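Local coordinates for cytochrome P450 113A1 (PDB 2JJN), which uses a heme b cofactor, molecular oxygen and NADPH to hydroxylate C-12 of erythromycin D, yielding erythromycin C in antibiotic biosynthesis, at residues D128-A140 with T396-Q409. The protein carries 2 engineered substitutions. Numbering follows the deposited sequence. Where two conformers were deposited one is given.
Sequences DAGESFDLVDVLA and TRHLPVLAGSSPRQ
Asp134 and His398 meet where edge strand 132-134 runs into helix 135-140. The Asp134 carboxylate, its CG anti to the backbone N (chi1 170°), N-caps this helix and also binds segment 396-409. OD1 takes His398 ND1 at 2.8 Å, the donor lying above the carboxylate plane but OD1 close to the ring plane; Asp137 N reaches OD1 from the opposite face. At OD2, Leu399 N arrives on the syn side at 2.8 Å, tilted out of the carboxylate plane, and Val136 N stands above the opposite face. Asp137 OD1 also nears the imidazole edge, 3.3 Å from His398 CE1. Phe133, paired with Val401 on the same face of a small three-stranded sheet, turns its ring (chi1 59°) so that Val401 CG2 makes a CH-pi contact over one face, while Ala129 CB lies over the other. Leu135 CD2 packs alongside Leu399 CD2 at 3.8 Å, next to helix 228-259. In the conformer given, Glu131 OE2 accepts from Ser406 OG at 2.7 Å. This peripheral sheet of the P450 fold lies away from the heme, about 14 Å from the Leu135 side chain. Four N-H donors would probably favour the ionised Asp134 carboxylate, and the same bonds tie the helix start to the residues leading into strand 400-402.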
loop_
_atom_site.group_PDB
_atom_site.type_symbol
_atom_site.label_atom_id
_atom_site.label_comp_id
_atom_site.label_asym_id
_atom_site.label_seq_id
_atom_site.Cartn_x
_atom_site.Cartn_y
_atom_site.Cartn_z
ATOM N N ASP A 128 -13.631 -19.705 11.791
ATOM C CA ASP A 128 -14.987 -19.881 11.324
ATOM C C ASP A 128 -15.170 -20.026 9.819
ATOM O O ASP A 128 -16.302 -20.170 9.337
ATOM C CB ASP A 128 -15.816 -18.708 11.842
ATOM C CG ASP A 128 -16.009 -18.779 13.334
ATOM O OD1 ASP A 128 -16.049 -19.912 13.842
ATOM O OD2 ASP A 128 -16.097 -17.712 13.963
ATOM N N ALA A 129 -14.078 -20.046 9.076
ATOM C CA ALA A 129 -14.199 -19.895 7.616
ATOM C C ALA A 129 -14.343 -21.200 6.816
ATOM O O ALA A 129 -14.551 -21.165 5.585
ATOM C CB ALA A 129 -13.015 -19.107 7.107
ATOM N N GLY A 130 -14.215 -22.345 7.485
ATOM C CA GLY A 130 -14.215 -23.638 6.775
ATOM C C GLY A 130 -13.009 -23.799 5.889
ATOM O O GLY A 130 -12.004 -23.092 6.056
ATOM N N GLU A 131 -13.088 -24.760 4.960
ATOM C CA GLU A 131 -11.948 -25.134 4.161
ATOM C C GLU A 131 -11.972 -24.579 2.732
ATOM O O GLU A 131 -10.978 -24.707 2.001
ATOM C CB GLU A 131 -11.819 -26.650 4.141
ATOM C CG GLU A 131 -11.574 -27.228 5.520
ATOM C CD GLU A 131 -11.296 -28.713 5.487
ATOM O OE1 GLU A 131 -11.849 -29.401 4.599
ATOM O OE2 GLU A 131 -10.550 -29.192 6.369
ATOM N N SER A 132 -13.089 -23.984 2.318
ATOM C CA SER A 132 -13.191 -23.319 1.016
ATOM C C SER A 132 -13.799 -21.954 1.246
ATOM O O SER A 132 -14.930 -21.843 1.734
ATOM C CB SER A 132 -14.122 -24.148 0.114
ATOM O OG SER A 132 -14.463 -23.438 -1.056
ATOM N N PHE A 133 -13.033 -20.888 0.971
ATOM C CA PHE A 133 -13.484 -19.542 1.326
ATOM C C PHE A 133 -12.645 -18.528 0.571
ATOM O O PHE A 133 -11.619 -18.884 -0.001
ATOM C CB PHE A 133 -13.383 -19.294 2.842
ATOM C CG PHE A 133 -11.986 -19.442 3.406
ATOM C CD1 PHE A 133 -11.149 -18.312 3.511
ATOM C CD2 PHE A 133 -11.529 -20.669 3.898
ATOM C CE1 PHE A 133 -9.878 -18.394 4.098
ATOM C CE2 PHE A 133 -10.242 -20.797 4.452
ATOM C CZ PHE A 133 -9.386 -19.660 4.526
ATOM N N ASP A 134 -13.128 -17.282 0.565
ATOM C CA ASP A 134 -12.405 -16.205 -0.074
ATOM C C ASP A 134 -11.465 -15.617 0.975
ATOM O O ASP A 134 -11.950 -15.088 1.972
ATOM C CB ASP A 134 -13.367 -15.135 -0.584
ATOM C CG ASP A 134 -12.665 -13.902 -1.047
ATOM O OD1 ASP A 134 -13.312 -12.819 -1.055
ATOM O OD2 ASP A 134 -11.471 -13.947 -1.374
ATOM N N LEU A 135 -10.144 -15.724 0.781
ATOM C CA LEU A 135 -9.227 -15.146 1.746
ATOM C C LEU A 135 -9.453 -13.651 1.943
ATOM O O LEU A 135 -9.254 -13.125 3.027
ATOM C CB LEU A 135 -7.777 -15.374 1.271
ATOM C CG LEU A 135 -6.691 -14.888 2.226
ATOM C CD1 LEU A 135 -6.726 -15.756 3.428
ATOM C CD2 LEU A 135 -5.348 -14.901 1.545
ATOM N N VAL A 136 -9.868 -12.949 0.879
ATOM C CA VAL A 136 -10.032 -11.506 0.997
ATOM C C VAL A 136 -11.272 -11.174 1.866
ATOM O O VAL A 136 -11.187 -10.455 2.850
ATOM C CB VAL A 136 -10.132 -10.845 -0.399
ATOM C CG1 VAL A 136 -10.412 -9.339 -0.256
ATOM C CG2 VAL A 136 -8.869 -11.067 -1.191
ATOM N N ASP A 137 -12.462 -11.667 1.489
ATOM C CA ASP A 137 -13.629 -11.398 2.278
ATOM C C ASP A 137 -13.495 -11.857 3.732
ATOM O O ASP A 137 -14.021 -11.198 4.644
ATOM C CB ASP A 137 -14.888 -12.054 1.675
ATOM C CG ASP A 137 -15.404 -11.353 0.458
ATOM O OD1 ASP A 137 -14.904 -10.275 0.077
ATOM O OD2 ASP A 137 -16.310 -11.957 -0.164
ATOM N N VAL A 138 -12.803 -12.995 3.943
ATOM C CA VAL A 138 -12.780 -13.609 5.280
ATOM C C VAL A 138 -11.760 -12.915 6.179
ATOM O O VAL A 138 -12.024 -12.671 7.365
ATOM C CB VAL A 138 -12.476 -15.113 5.233
ATOM C CG1 VAL A 138 -12.155 -15.682 6.637
ATOM C CG2 VAL A 138 -13.687 -15.851 4.656
ATOM N N LEU A 139 -10.583 -12.616 5.612
ATOM C CA LEU A 139 -9.469 -12.140 6.451
ATOM C C LEU A 139 -8.777 -10.896 5.908
ATOM O O LEU A 139 -8.554 -9.933 6.664
ATOM C CB LEU A 139 -8.414 -13.250 6.616
ATOM C CG LEU A 139 -7.191 -12.832 7.460
ATOM C CD1 LEU A 139 -7.599 -12.475 8.888
ATOM C CD2 LEU A 139 -6.124 -13.914 7.514
ATOM N N ALA A 140 -8.378 -10.909 4.648
ATOM C CA ALA A 140 -7.394 -9.880 4.233
ATOM C C ALA A 140 -8.058 -8.524 4.199
ATOM O O ALA A 140 -7.419 -7.501 4.455
ATOM C CB ALA A 140 -6.774 -10.206 2.892
ATOM N N THR A 396 -5.242 -8.930 -6.348
ATOM C CA THR A 396 -6.528 -9.434 -6.812
ATOM C C THR A 396 -7.638 -8.989 -5.881
ATOM O O THR A 396 -7.456 -8.850 -4.671
ATOM C CB THR A 396 -6.514 -10.947 -6.963
ATOM O OG1 THR A 396 -6.295 -11.555 -5.699
ATOM C CG2 THR A 396 -5.399 -11.381 -7.954
ATOM N N ARG A 397 -8.824 -8.819 -6.468
ATOM C CA ARG A 397 -9.969 -8.333 -5.713
ATOM C C ARG A 397 -10.530 -9.365 -4.722
ATOM O O ARG A 397 -11.040 -9.015 -3.671
ATOM C CB ARG A 397 -11.087 -7.935 -6.672
ATOM C CG ARG A 397 -10.674 -6.755 -7.549
ATOM C CD ARG A 397 -11.411 -6.699 -8.896
ATOM N NE ARG A 397 -12.852 -6.650 -8.696
ATOM C CZ ARG A 397 -13.750 -6.819 -9.669
ATOM N NH1 ARG A 397 -13.362 -7.032 -10.919
ATOM N NH2 ARG A 397 -15.044 -6.764 -9.379
ATOM N N HIS A 398 -10.408 -10.624 -5.127
ATOM C CA HIS A 398 -10.754 -11.751 -4.292
ATOM C C HIS A 398 -9.712 -12.808 -4.433
ATOM O O HIS A 398 -8.939 -12.788 -5.396
ATOM C CB HIS A 398 -12.120 -12.273 -4.723
ATOM C CG HIS A 398 -13.194 -11.282 -4.429
ATOM N ND1 HIS A 398 -13.641 -11.060 -3.146
ATOM C CD2 HIS A 398 -13.806 -10.362 -5.215
ATOM C CE1 HIS A 398 -14.509 -10.059 -3.150
ATOM N NE2 HIS A 398 -14.650 -9.637 -4.398
ATOM N N LEU A 399 -9.684 -13.744 -3.508
ATOM C CA LEU A 399 -8.733 -14.843 -3.620
ATOM C C LEU A 399 -9.383 -16.091 -2.998
ATOM O O LEU A 399 -9.184 -16.423 -1.835
ATOM C CB LEU A 399 -7.417 -14.494 -2.855
ATOM C CG LEU A 399 -6.307 -15.476 -3.266
ATOM C CD1 LEU A 399 -5.738 -15.143 -4.667
ATOM C CD2 LEU A 399 -5.148 -15.508 -2.222
ATOM N N PRO A 400 -10.202 -16.788 -3.786
ATOM C CA PRO A 400 -10.756 -18.039 -3.307
ATOM C C PRO A 400 -9.623 -18.984 -3.027
ATOM O O PRO A 400 -8.699 -19.143 -3.850
ATOM C CB PRO A 400 -11.590 -18.531 -4.511
ATOM C CG PRO A 400 -11.793 -17.304 -5.371
ATOM C CD PRO A 400 -10.603 -16.430 -5.158
ATOM N N VAL A 401 -9.662 -19.585 -1.852
ATOM C CA VAL A 401 -8.626 -20.560 -1.502
ATOM C C VAL A 401 -9.246 -21.855 -1.015
ATOM O O VAL A 401 -10.421 -21.925 -0.620
ATOM C CB VAL A 401 -7.691 -19.995 -0.382
ATOM C CG1 VAL A 401 -6.873 -18.808 -0.936
ATOM C CG2 VAL A 401 -8.557 -19.552 0.845
ATOM N N LEU A 402 -8.405 -22.889 -1.028
ATOM C CA LEU A 402 -8.796 -24.200 -0.519
ATOM C C LEU A 402 -7.752 -24.630 0.489
ATOM O O LEU A 402 -6.538 -24.585 0.206
ATOM C CB LEU A 402 -8.862 -25.214 -1.661
ATOM C CG LEU A 402 -9.905 -24.967 -2.749
ATOM C CD1 LEU A 402 -9.619 -25.799 -4.003
ATOM C CD2 LEU A 402 -11.297 -25.225 -2.226
ATOM N N ALA A 403 -8.227 -25.041 1.668
ATOM C CA ALA A 403 -7.398 -25.684 2.676
ATOM C C ALA A 403 -7.554 -27.197 2.540
ATOM O O ALA A 403 -8.656 -27.740 2.799
ATOM C CB ALA A 403 -7.871 -25.254 4.068
ATOM N N GLY A 404 -6.501 -27.879 2.169
ATOM C CA GLY A 404 -6.561 -29.340 2.163
ATOM C C GLY A 404 -6.548 -29.969 3.555
ATOM O O GLY A 404 -6.888 -31.166 3.699
ATOM N N SER A 405 -6.163 -29.180 4.582
ATOM C CA SER A 405 -6.126 -29.666 5.952
ATOM C C SER A 405 -6.604 -28.541 6.860
ATOM O O SER A 405 -6.303 -27.355 6.640
ATOM C CB SER A 405 -4.660 -29.999 6.317
ATOM O OG SER A 405 -4.140 -30.991 5.411
ATOM N N SER A 406 -7.337 -28.945 7.903
ATOM C CA SER A 406 -7.733 -27.995 8.954
ATOM C C SER A 406 -8.156 -28.767 10.177
ATOM O O SER A 406 -8.352 -29.994 10.108
ATOM C CB SER A 406 -8.905 -27.144 8.526
ATOM O OG SER A 406 -10.132 -27.866 8.724
ATOM N N PRO A 407 -8.275 -28.070 11.308
ATOM C CA PRO A 407 -8.716 -28.752 12.533
ATOM C C PRO A 407 -10.108 -29.297 12.483
ATOM O O PRO A 407 -10.451 -30.012 13.441
ATOM C CB PRO A 407 -8.609 -27.682 13.654
ATOM C CG PRO A 407 -7.566 -26.684 13.065
ATOM C CD PRO A 407 -7.888 -26.672 11.575
ATOM N N ARG A 408 -10.873 -29.033 11.394
ATOM C CA ARG A 408 -12.229 -29.580 11.300
ATOM C C ARG A 408 -12.246 -31.035 10.841
ATOM O O ARG A 408 -13.284 -31.727 10.996
ATOM C CB ARG A 408 -13.082 -28.768 10.323
ATOM C CG ARG A 408 -13.450 -27.371 10.755
ATOM C CD ARG A 408 -14.618 -27.381 11.696
ATOM N NE ARG A 408 -15.841 -27.842 11.055
ATOM C CZ ARG A 408 -16.411 -29.039 11.213
ATOM N NH1 ARG A 408 -15.918 -30.009 12.047
ATOM N NH2 ARG A 408 -17.516 -29.280 10.527
ATOM N N GLN A 409 -11.130 -31.493 10.275
ATOM C CA GLN A 409 -11.125 -32.849 9.663
ATOM C C GLN A 409 -11.131 -33.906 10.736
ATOM O O GLN A 409 -10.414 -33.776 11.699
ATOM C CB GLN A 409 -9.931 -32.998 8.755
ATOM C CG GLN A 409 -10.119 -32.078 7.585
ATOM C CD GLN A 409 -8.973 -32.018 6.647
ATOM O OE1 GLN A 409 -9.168 -31.723 5.438
ATOM N NE2 GLN A 409 -7.779 -32.191 7.156
HETATM O O HOH W 1 -10.256 -29.789 2.342
HETATM O O HOH W 2 -12.682 -21.657 -2.355
#